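Local coordinates for carboxysome shell vertex protein CcmL (Synechocystis sp., PDB 2QW7) that probably forms the pentameric vertices of the carboxysome shell, the polyhedral compartment in which RuBisCO is sequestered, and is modelled to induce curvature in otherwise flat hexagonal shell layers, at residues L3-G8 / G50-V55. Sequence-based numbering, arbitrary orientation.
Sequences LAKVLG and GLNEWV
K5 lays its aliphatic chain between N52 and W54: CE sits 3.5 Å from N52 O and CD 4.1 Å from W54 NE1. With CG anti to the backbone N (chi1 -173°) and a bend at chi2, the chain crosses both side chains at a slant, and N52 O lies at the indole edge in the ring plane. Cutting K5 back to alanine is likely to leave N52 O and the indole NE1 without the aliphatic chain packed beside them. On the face carrying A4 and V55, A4 CB meets V55 CG2. V6, pointing at the other segment, sets CG2 3.7 Å from V55 CG1, the two side chains crossing at about a right angle, and its CB against G50 O. The backbones pair antiparallel: A4-V55 is the hydrogen-bonded pair, K5-W54 the non-hydrogen-bonded one, and V6 N reaches E53 O at 3.0 Å. Before W54 comes a type II turn, G50 to E53, whose N52 N donates to V6 O (2.7 Å); E53 OE1 takes G50 N on its anti side. Strand 2-11 thus pairs with the start of strand 54-59 and the turn before it, in this CcmL/EutN-family subunit's mixed sheet. Strand 24-30 takes the other edge of strand 2-11, strand 76-86 pairs antiparallel with strand 54-59, and Y93 stacks on the indole.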
loop_
_atom_site.group_PDB
_atom_site.type_symbol
_atom_site.label_atom_id
_atom_site.label_comp_id
_atom_site.label_asym_id
_atom_site.label_seq_id
_atom_site.Cartn_x
_atom_site.Cartn_y
_atom_site.Cartn_z
ATOM N N LEU A 3 -1.519 15.407 2.121
ATOM C CA LEU A 3 -1.976 16.740 1.876
ATOM C C LEU A 3 -2.271 16.669 0.361
ATOM O O LEU A 3 -1.511 16.049 -0.382
ATOM C CB LEU A 3 -0.927 17.772 2.244
ATOM C CG LEU A 3 -0.252 17.985 3.610
ATOM C CD1 LEU A 3 1.172 18.730 3.312
ATOM C CD2 LEU A 3 -1.132 18.700 4.637
ATOM N N ALA A 4 -3.385 17.279 -0.043
ATOM C CA ALA A 4 -3.883 17.274 -1.397
ATOM C C ALA A 4 -4.733 18.496 -1.682
ATOM O O ALA A 4 -5.282 19.107 -0.761
ATOM C CB ALA A 4 -4.691 16.088 -1.642
ATOM N N LYS A 5 -4.817 18.816 -2.977
ATOM C CA LYS A 5 -5.599 19.937 -3.507
ATOM C C LYS A 5 -6.787 19.382 -4.319
ATOM O O LYS A 5 -6.622 18.397 -5.069
ATOM C CB LYS A 5 -4.751 20.817 -4.456
ATOM C CG LYS A 5 -5.400 22.096 -4.929
ATOM C CD LYS A 5 -4.317 23.167 -5.152
ATOM C CE LYS A 5 -4.813 24.508 -5.714
ATOM N NZ LYS A 5 -3.902 25.596 -5.253
ATOM N N VAL A 6 -7.960 20.007 -4.170
ATOM C CA VAL A 6 -9.110 19.561 -4.935
ATOM C C VAL A 6 -9.061 20.099 -6.340
ATOM O O VAL A 6 -9.022 21.306 -6.571
ATOM C CB VAL A 6 -10.469 19.830 -4.248
ATOM C CG1 VAL A 6 -11.576 19.403 -5.152
ATOM C CG2 VAL A 6 -10.596 19.018 -2.929
ATOM N N LEU A 7 -8.994 19.172 -7.289
ATOM C CA LEU A 7 -8.926 19.478 -8.698
ATOM C C LEU A 7 -10.278 19.500 -9.385
ATOM O O LEU A 7 -10.582 20.355 -10.197
ATOM C CB LEU A 7 -8.049 18.456 -9.372
ATOM C CG LEU A 7 -6.586 18.834 -9.490
ATOM C CD1 LEU A 7 -6.098 19.403 -8.158
ATOM C CD2 LEU A 7 -5.857 17.583 -9.908
ATOM N N GLY A 8 -11.112 18.542 -9.059
ATOM C CA GLY A 8 -12.424 18.484 -9.678
ATOM C C GLY A 8 -13.347 17.425 -9.104
ATOM O O GLY A 8 -13.105 16.887 -8.015
ATOM N N GLY A 50 -14.051 21.994 -1.556
ATOM C CA GLY A 50 -14.250 22.621 -2.857
ATOM C C GLY A 50 -13.016 22.920 -3.676
ATOM O O GLY A 50 -11.897 22.964 -3.176
ATOM N N LEU A 51 -13.239 23.215 -4.946
ATOM C CA LEU A 51 -12.119 23.411 -5.882
ATOM C C LEU A 51 -10.981 24.209 -5.276
ATOM O O LEU A 51 -11.196 25.262 -4.670
ATOM C CB LEU A 51 -12.559 24.073 -7.186
ATOM C CG LEU A 51 -11.505 23.920 -8.284
ATOM C CD1 LEU A 51 -11.655 22.543 -8.946
ATOM C CD2 LEU A 51 -11.593 25.031 -9.314
ATOM N N ASN A 52 -9.774 23.688 -5.446
ATOM C CA ASN A 52 -8.554 24.371 -5.002
ATOM C C ASN A 52 -8.251 24.429 -3.517
ATOM O O ASN A 52 -7.143 24.855 -3.158
ATOM C CB ASN A 52 -8.521 25.758 -5.638
ATOM C CG ASN A 52 -8.445 25.661 -7.114
ATOM O OD1 ASN A 52 -7.865 24.697 -7.658
ATOM N ND2 ASN A 52 -9.048 26.615 -7.791
ATOM N N GLU A 53 -9.199 23.940 -2.695
ATOM C CA GLU A 53 -8.997 23.844 -1.260
ATOM C C GLU A 53 -7.973 22.724 -0.997
ATOM O O GLU A 53 -7.890 21.736 -1.733
ATOM C CB GLU A 53 -10.337 23.616 -0.518
ATOM C CG GLU A 53 -11.311 24.873 -0.266
ATOM C CD GLU A 53 -12.362 24.595 0.908
ATOM O OE1 GLU A 53 -13.058 23.553 0.869
ATOM O OE2 GLU A 53 -12.534 25.422 1.855
ATOM N N TRP A 54 -7.149 22.919 0.024
ATOM C CA TRP A 54 -6.175 21.936 0.506
ATOM C C TRP A 54 -6.889 21.065 1.507
ATOM O O TRP A 54 -7.591 21.558 2.405
ATOM C CB TRP A 54 -4.994 22.565 1.217
ATOM C CG TRP A 54 -3.997 23.165 0.338
ATOM C CD1 TRP A 54 -4.211 23.785 -0.861
ATOM C CD2 TRP A 54 -2.590 23.245 0.585
ATOM N NE1 TRP A 54 -2.999 24.232 -1.397
ATOM C CE2 TRP A 54 -1.997 23.903 -0.524
ATOM C CE3 TRP A 54 -1.770 22.809 1.622
ATOM C CZ2 TRP A 54 -0.633 24.157 -0.596
ATOM C CZ3 TRP A 54 -0.413 23.052 1.538
ATOM C CH2 TRP A 54 0.138 23.720 0.439
ATOM N N VAL A 55 -6.647 19.755 1.394
ATOM C CA VAL A 55 -7.394 18.777 2.157
ATOM C C VAL A 55 -6.538 17.622 2.669
ATOM O O VAL A 55 -5.415 17.378 2.212
ATOM C CB VAL A 55 -8.573 18.288 1.227
ATOM C CG1 VAL A 55 -9.260 19.503 0.515
ATOM C CG2 VAL A 55 -8.102 17.341 0.173
#